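Local coordinates for protein nucleoside diphosphate kinase (Aquifex aeolicus, PDB 3ZTP) that probably makes nucleoside triphosphates other than ATP, passing the gamma phosphate of ATP to nucleoside diphosphates through a phosphorylated enzyme intermediate, at residues R5-V10 against F134-L139; G21-R26 against N104-Q109. All blocks are in the same frame, centred on the assembly; numbering follows the deposited sequence. Where two conformers were deposited one is given.

How the contacts relate
Contact 1 packs the end of the last helix, 125-135, on the antiparallel sheet, whereas contact 2 lies beside the sheet and reaches it through Ile119; their centres are about 19 Å apart. Contact 1 is wholly buried and apolar: strand 3-10 meets the helix end through leucine, isoleucine and phenylalanine alone. Contact 2 joins helix 20-29 to the start of helix 106-110 and the turn before it, and is only partly buried; its isoleucines pack on the inner side, while toward the surface an arginine holds a backbone carbonyl. Along the chain, contact 2 is nested in the loop that contact 1 closes. The two meet where Val10 CG2 packs on Ile23 CG2, 4.1 Å away.

Contact 1. Residues R5-V10 against F134-L139; sequences RTLIIV and FIFSGL
Residues 5-10 of strand 3-10 and the end of helix 125-135 approach most closely at Leu7 and Ile135, whose CA atoms stand 8.9 Å apart, a spacing that side chains must bridge. This is alpha/beta packing in the ferredoxin-like fold of the nucleoside diphosphate kinase family, with the C-terminal helix against the antiparallel sheet. Leu7 fits here because its forked end serves two partners. With CG anti to the backbone N (chi1 -175°), it extends both methyls toward the helix end, CD1 to Phe136 and CD2 to Ile135. Ile135, beta-branched, splits its contacts: in one of its two conformers CG1 lies 4.0 Å from Leu7 CD2, the side chains crossing at about a right angle, while CG2 sits 3.6 Å above one face of the Phe136 ring, toward its rim. Phe136 is the first residue to leave helical geometry, and its broad ring also packs on Val76 of the adjacent strand 72-78 and on Ala36 and Lys38 of strand 33-40 beyond it. Backbone pairing ties the strand to the active site, since Ile9 bonds to His120, the predicted phosphohistidine. The firmest touch between helix end and strand is at the edge of the phenyl ring, where Leu7 CD1 comes in near the ring plane, 3.8 Å from Phe136 CE2 and 4.0 Å from Phe136 CD2.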
loop_
_atom_site.group_PDB
_atom_site.type_symbol
_atom_site.label_atom_id
_atom_site.label_comp_id
_atom_site.label_asym_id
_atom_site.label_seq_id
_atom_site.Cartn_x
_atom_site.Cartn_y
_atom_site.Cartn_z
ATOM N N ARG A 5 14.569 5.395 15.168
ATOM C CA ARG A 5 14.062 4.414 14.225
ATOM C C ARG A 5 15.106 4.112 13.170
ATOM O O ARG A 5 15.818 5.000 12.686
ATOM C CB ARG A 5 12.812 4.930 13.531
ATOM C CG ARG A 5 11.613 5.013 14.423
ATOM C CD ARG A 5 10.433 5.655 13.730
ATOM N NE ARG A 5 9.271 5.643 14.616
ATOM C CZ ARG A 5 8.106 6.207 14.324
ATOM N NH1 ARG A 5 7.951 6.824 13.167
ATOM N NH2 ARG A 5 7.104 6.155 15.199
ATOM N N THR A 6 15.211 2.843 12.785
ATOM C CA THR A 6 16.137 2.448 11.742
ATOM C C THR A 6 15.424 1.484 10.819
ATOM O O THR A 6 14.421 0.875 11.201
ATOM C CB THR A 6 17.431 1.846 12.332
ATOM O OG1 THR A 6 18.344 1.697 11.258
ATOM C CG2 THR A 6 17.211 0.480 12.990
ATOM N N LEU A 7 15.909 1.354 9.593
ATOM C CA LEU A 7 15.316 0.431 8.627
ATOM C C LEU A 7 16.205 -0.788 8.489
ATOM O O LEU A 7 17.416 -0.640 8.289
ATOM C CB LEU A 7 15.183 1.106 7.266
ATOM C CG LEU A 7 14.445 0.221 6.248
ATOM C CD1 LEU A 7 12.942 0.295 6.415
ATOM C CD2 LEU A 7 14.853 0.505 4.813
ATOM N N ILE A 8 15.609 -1.981 8.540
ATOM C CA ILE A 8 16.298 -3.184 8.088
ATOM C C ILE A 8 15.624 -3.733 6.847
ATOM O O ILE A 8 14.407 -3.592 6.652
ATOM C CB ILE A 8 16.411 -4.288 9.163
ATOM C CG1 ILE A 8 15.030 -4.731 9.675
ATOM C CG2 ILE A 8 17.301 -3.821 10.294
ATOM C CD1 ILE A 8 15.038 -6.053 10.440
ATOM N N ILE A 9 16.427 -4.357 5.986
ATOM C CA ILE A 9 15.885 -5.147 4.865
ATOM C C ILE A 9 16.532 -6.517 4.912
ATOM O O ILE A 9 17.761 -6.621 4.878
ATOM C CB ILE A 9 16.139 -4.520 3.488
ATOM C CG1 ILE A 9 15.626 -3.085 3.475
ATOM C CG2 ILE A 9 15.444 -5.358 2.439
ATOM C CD1 ILE A 9 15.951 -2.342 2.167
ATOM N N VAL A 10 15.701 -7.555 4.969
ATOM C CA VAL A 10 16.175 -8.939 4.870
ATOM C C VAL A 10 16.328 -9.237 3.394
ATOM O O VAL A 10 15.353 -9.132 2.629
ATOM C CB VAL A 10 15.217 -9.903 5.568
ATOM C CG1 VAL A 10 15.671 -11.355 5.414
ATOM C CG2 VAL A 10 15.081 -9.519 7.039
ATOM N N PHE A 134 11.642 5.818 1.876
ATOM C CA PHE A 134 11.660 5.190 0.574
ATOM C C PHE A 134 10.714 3.991 0.538
ATOM O O PHE A 134 10.072 3.721 -0.485
ATOM C CB PHE A 134 13.064 4.751 0.170
ATOM C CG PHE A 134 13.200 4.535 -1.301
ATOM C CD1 PHE A 134 12.863 3.341 -1.905
ATOM C CD2 PHE A 134 13.586 5.587 -2.091
ATOM C CE1 PHE A 134 12.953 3.190 -3.286
ATOM C CE2 PHE A 134 13.686 5.440 -3.474
ATOM C CZ PHE A 134 13.354 4.241 -4.063
ATOM N N ILE A 135 10.637 3.251 1.638
ATOM C CA ILE A 135 9.908 1.990 1.683
ATOM C C ILE A 135 8.504 2.132 2.272
ATOM O O ILE A 135 7.576 1.481 1.819
ATOM C CB ILE A 135 10.704 0.953 2.526
ATOM C CG1 ILE A 135 12.114 0.758 1.950
ATOM C CG2 ILE A 135 9.952 -0.378 2.627
ATOM C CD1 ILE A 135 12.151 0.341 0.480
ATOM N N PHE A 136 8.373 2.978 3.296
ATOM C CA PHE A 136 7.146 3.081 4.084
ATOM C C PHE A 136 6.667 4.508 4.189
ATOM O O PHE A 136 7.438 5.381 4.584
ATOM C CB PHE A 136 7.383 2.602 5.538
ATOM C CG PHE A 136 7.674 1.133 5.678
ATOM C CD1 PHE A 136 6.690 0.190 5.478
ATOM C CD2 PHE A 136 8.940 0.720 6.005
ATOM C CE1 PHE A 136 6.970 -1.161 5.629
ATOM C CE2 PHE A 136 9.223 -0.629 6.200
ATOM C CZ PHE A 136 8.251 -1.557 5.987
ATOM N N SER A 137 5.384 4.731 3.943
ATOM C CA SER A 137 4.793 6.027 4.268
ATOM C C SER A 137 4.488 6.093 5.756
ATOM O O SER A 137 4.441 5.071 6.466
ATOM C CB SER A 137 3.488 6.228 3.522
ATOM O OG SER A 137 2.493 5.384 4.053
ATOM N N GLY A 138 4.219 7.282 6.245
ATOM C CA GLY A 138 3.715 7.465 7.584
ATOM C C GLY A 138 2.459 6.689 7.859
ATOM O O GLY A 138 2.228 6.246 8.991
ATOM N N LEU A 139 1.629 6.508 6.838
ATOM C CA LEU A 139 0.401 5.732 7.002
ATOM C C LEU A 139 0.656 4.257 7.321
ATOM O O LEU A 139 -0.236 3.587 7.853
ATOM C CB LEU A 139 -0.474 5.823 5.750
ATOM C CG LEU A 139 -0.995 7.214 5.411
ATOM C CD1 LEU A 139 -1.732 7.207 4.069
ATOM C CD2 LEU A 139 -1.930 7.711 6.489
#

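Contact 2. Residues G21-R26 against N104-Q109; sequences GKILDR and NSIRAQ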
loop_
_atom_site.group_PDB
_atom_site.type_symbol
_atom_site.label_atom_id
_atom_site.label_comp_id
_atom_site.label_asym_id
_atom_site.label_seq_id
_atom_site.Cartn_x
_atom_site.Cartn_y
_atom_site.Cartn_z
ATOM N N GLY A 21 12.079 -15.365 9.822
ATOM C CA GLY A 21 11.493 -15.401 11.141
ATOM C C GLY A 21 12.524 -15.348 12.256
ATOM O O GLY A 21 12.329 -14.648 13.248
ATOM N N LYS A 22 13.621 -16.072 12.092
ATOM C CA LYS A 22 14.688 -16.050 13.080
ATOM C C LYS A 22 15.288 -14.647 13.198
ATOM O O LYS A 22 15.609 -14.181 14.292
ATOM C CB LYS A 22 15.783 -17.048 12.716
ATOM C CG LYS A 22 15.325 -18.497 12.778
ATOM C CD LYS A 22 16.499 -19.438 12.547
ATOM C CE LYS A 22 16.102 -20.929 12.639
ATOM N NZ LYS A 22 15.300 -21.355 11.469
ATOM N N ILE A 23 15.414 -13.946 12.077
ATOM C CA ILE A 23 15.960 -12.599 12.105
ATOM C C ILE A 23 15.007 -11.639 12.825
ATOM O O ILE A 23 15.425 -10.867 13.686
ATOM C CB ILE A 23 16.290 -12.140 10.695
ATOM C CG1 ILE A 23 17.471 -12.951 10.167
ATOM C CG2 ILE A 23 16.608 -10.657 10.673
ATOM C CD1 ILE A 23 17.758 -12.734 8.685
ATOM N N LEU A 24 13.713 -11.680 12.488
ATOM C CA LEU A 24 12.758 -10.833 13.183
ATOM C C LEU A 24 12.726 -11.148 14.670
ATOM O O LEU A 24 12.691 -10.232 15.501
ATOM C CB LEU A 24 11.359 -10.940 12.575
ATOM C CG LEU A 24 11.255 -10.417 11.151
ATOM C CD1 LEU A 24 9.847 -10.635 10.631
ATOM C CD2 LEU A 24 11.623 -8.918 11.059
ATOM N N ASP A 25 12.741 -12.436 15.024
ATOM C CA ASP A 25 12.735 -12.853 16.419
ATOM C C ASP A 25 13.898 -12.205 17.164
ATOM O O ASP A 25 13.750 -11.703 18.282
ATOM C CB ASP A 25 12.814 -14.385 16.532
ATOM C CG ASP A 25 12.721 -14.860 17.955
ATOM O OD1 ASP A 25 11.848 -14.421 18.695
ATOM O OD2 ASP A 25 13.575 -15.681 18.355
ATOM N N ARG A 26 15.084 -12.219 16.557
ATOM C CA ARG A 26 16.228 -11.656 17.223
ATOM C C ARG A 26 16.009 -10.181 17.580
ATOM O O ARG A 26 16.292 -9.735 18.688
ATOM C CB ARG A 26 17.471 -11.787 16.350
ATOM C CG ARG A 26 18.715 -11.096 16.917
ATOM C CD ARG A 26 19.130 -11.675 18.307
ATOM N NE ARG A 26 20.471 -11.207 18.632
ATOM C CZ ARG A 26 21.570 -11.683 18.061
ATOM N NH1 ARG A 26 21.497 -12.731 17.256
ATOM N NH2 ARG A 26 22.728 -11.149 18.348
ATOM N N ASN A 104 27.280 -14.741 16.905
ATOM C CA ASN A 104 25.832 -14.735 16.974
ATOM C C ASN A 104 25.222 -13.520 16.295
ATOM O O ASN A 104 24.037 -13.268 16.442
ATOM C CB ASN A 104 25.336 -14.813 18.432
ATOM C CG ASN A 104 23.907 -15.276 18.541
ATOM O OD1 ASN A 104 23.438 -16.085 17.742
ATOM N ND2 ASN A 104 23.168 -14.678 19.468
ATOM N N SER A 105 26.011 -12.771 15.536
ATOM C CA SER A 105 25.454 -11.676 14.763
ATOM C C SER A 105 24.623 -12.194 13.608
ATOM O O SER A 105 24.781 -13.321 13.155
ATOM C CB SER A 105 26.548 -10.756 14.266
ATOM O OG SER A 105 27.412 -11.380 13.325
ATOM N N ILE A 106 23.726 -11.358 13.107
ATOM C CA ILE A 106 22.875 -11.786 12.008
ATOM C C ILE A 106 23.730 -12.227 10.813
ATOM O O ILE A 106 23.447 -13.245 10.187
ATOM C CB ILE A 106 21.884 -10.676 11.575
ATOM C CG1 ILE A 106 20.961 -10.245 12.720
ATOM C CG2 ILE A 106 21.102 -11.119 10.362
ATOM C CD1 ILE A 106 20.149 -11.352 13.298
ATOM N N ARG A 107 24.760 -11.451 10.467
ATOM C CA ARG A 107 25.573 -11.783 9.298
ATOM C C ARG A 107 26.401 -13.029 9.521
ATOM O O ARG A 107 26.598 -13.829 8.609
ATOM C CB ARG A 107 26.419 -10.586 8.838
ATOM C CG ARG A 107 25.514 -9.503 8.274
ATOM C CD ARG A 107 26.224 -8.262 7.923
ATOM N NE ARG A 107 25.381 -7.349 7.184
ATOM C CZ ARG A 107 25.564 -6.042 7.169
ATOM N NH1 ARG A 107 26.499 -5.483 7.904
ATOM N NH2 ARG A 107 24.810 -5.269 6.416
ATOM N N ALA A 108 26.882 -13.240 10.742
ATOM C CA ALA A 108 27.590 -14.473 11.042
ATOM C C ALA A 108 26.667 -15.668 10.896
ATOM O O ALA A 108 27.074 -16.718 10.380
ATOM C CB ALA A 108 28.188 -14.429 12.420
ATOM N N GLN A 109 25.441 -15.539 11.374
ATOM C CA GLN A 109 24.500 -16.657 11.383
ATOM C C GLN A 109 23.926 -16.977 10.025
ATOM O O GLN A 109 23.731 -18.146 9.696
ATOM C CB GLN A 109 23.363 -16.361 12.354
ATOM C CG GLN A 109 23.848 -16.375 13.792
ATOM C CD GLN A 109 24.011 -17.793 14.326
ATOM O OE1 GLN A 109 25.086 -18.177 14.855
ATOM N NE2 GLN A 109 22.941 -18.576 14.215
#
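Arg26 of helix 20-29 reaches Asn104, in the turn that leads into helix 106-110, in the part of the nucleoside diphosphate kinase fold where these two helices pack beside strand 119-121. Its CB and CG lie along Ile106, CG 3.9 Å from Ile106 CD1, and the two side chains run past each other in opposite directions. The chain bends at chi2 (60°), which carries CD and NE away from the isoleucine. NE forms a salt bridge with Glu30, and at the tip NH1 gives Asn104 O a hydrogen bond of 2.7 Å. The carbonyl oxygen lies in the guanidinium plane and is met almost end-on, with a C=O...N angle of 170°. NH2 adds a weak bond to the same oxygen at 3.1 Å, making a fork of two donors on one acceptor. Arginine suits this place: its methylenes cover an apolar neighbour while its flat end reaches a backbone carbonyl near the surface. Asn104 ND2 lies over one face of the guanidinium, 3.4 Å from Arg26 NH1, a contact of two donors and not a hydrogen bond; the planes are 13° apart. Farther inward, Ile23 CG1 packs 4.1 Å from Ile106 CG2, and both isoleucines touch Ile119, the residue before His120, the predicted phosphohistidine. Arg107, predicted to bind ATP, follows Ile106 and donates from NH2 to Ile119 O. At the N-cap, the short hydroxyl side chain of serine can fold back over the helix start: Ser105 OG accepts a capping bond of 3.2 Å from Ala108 N.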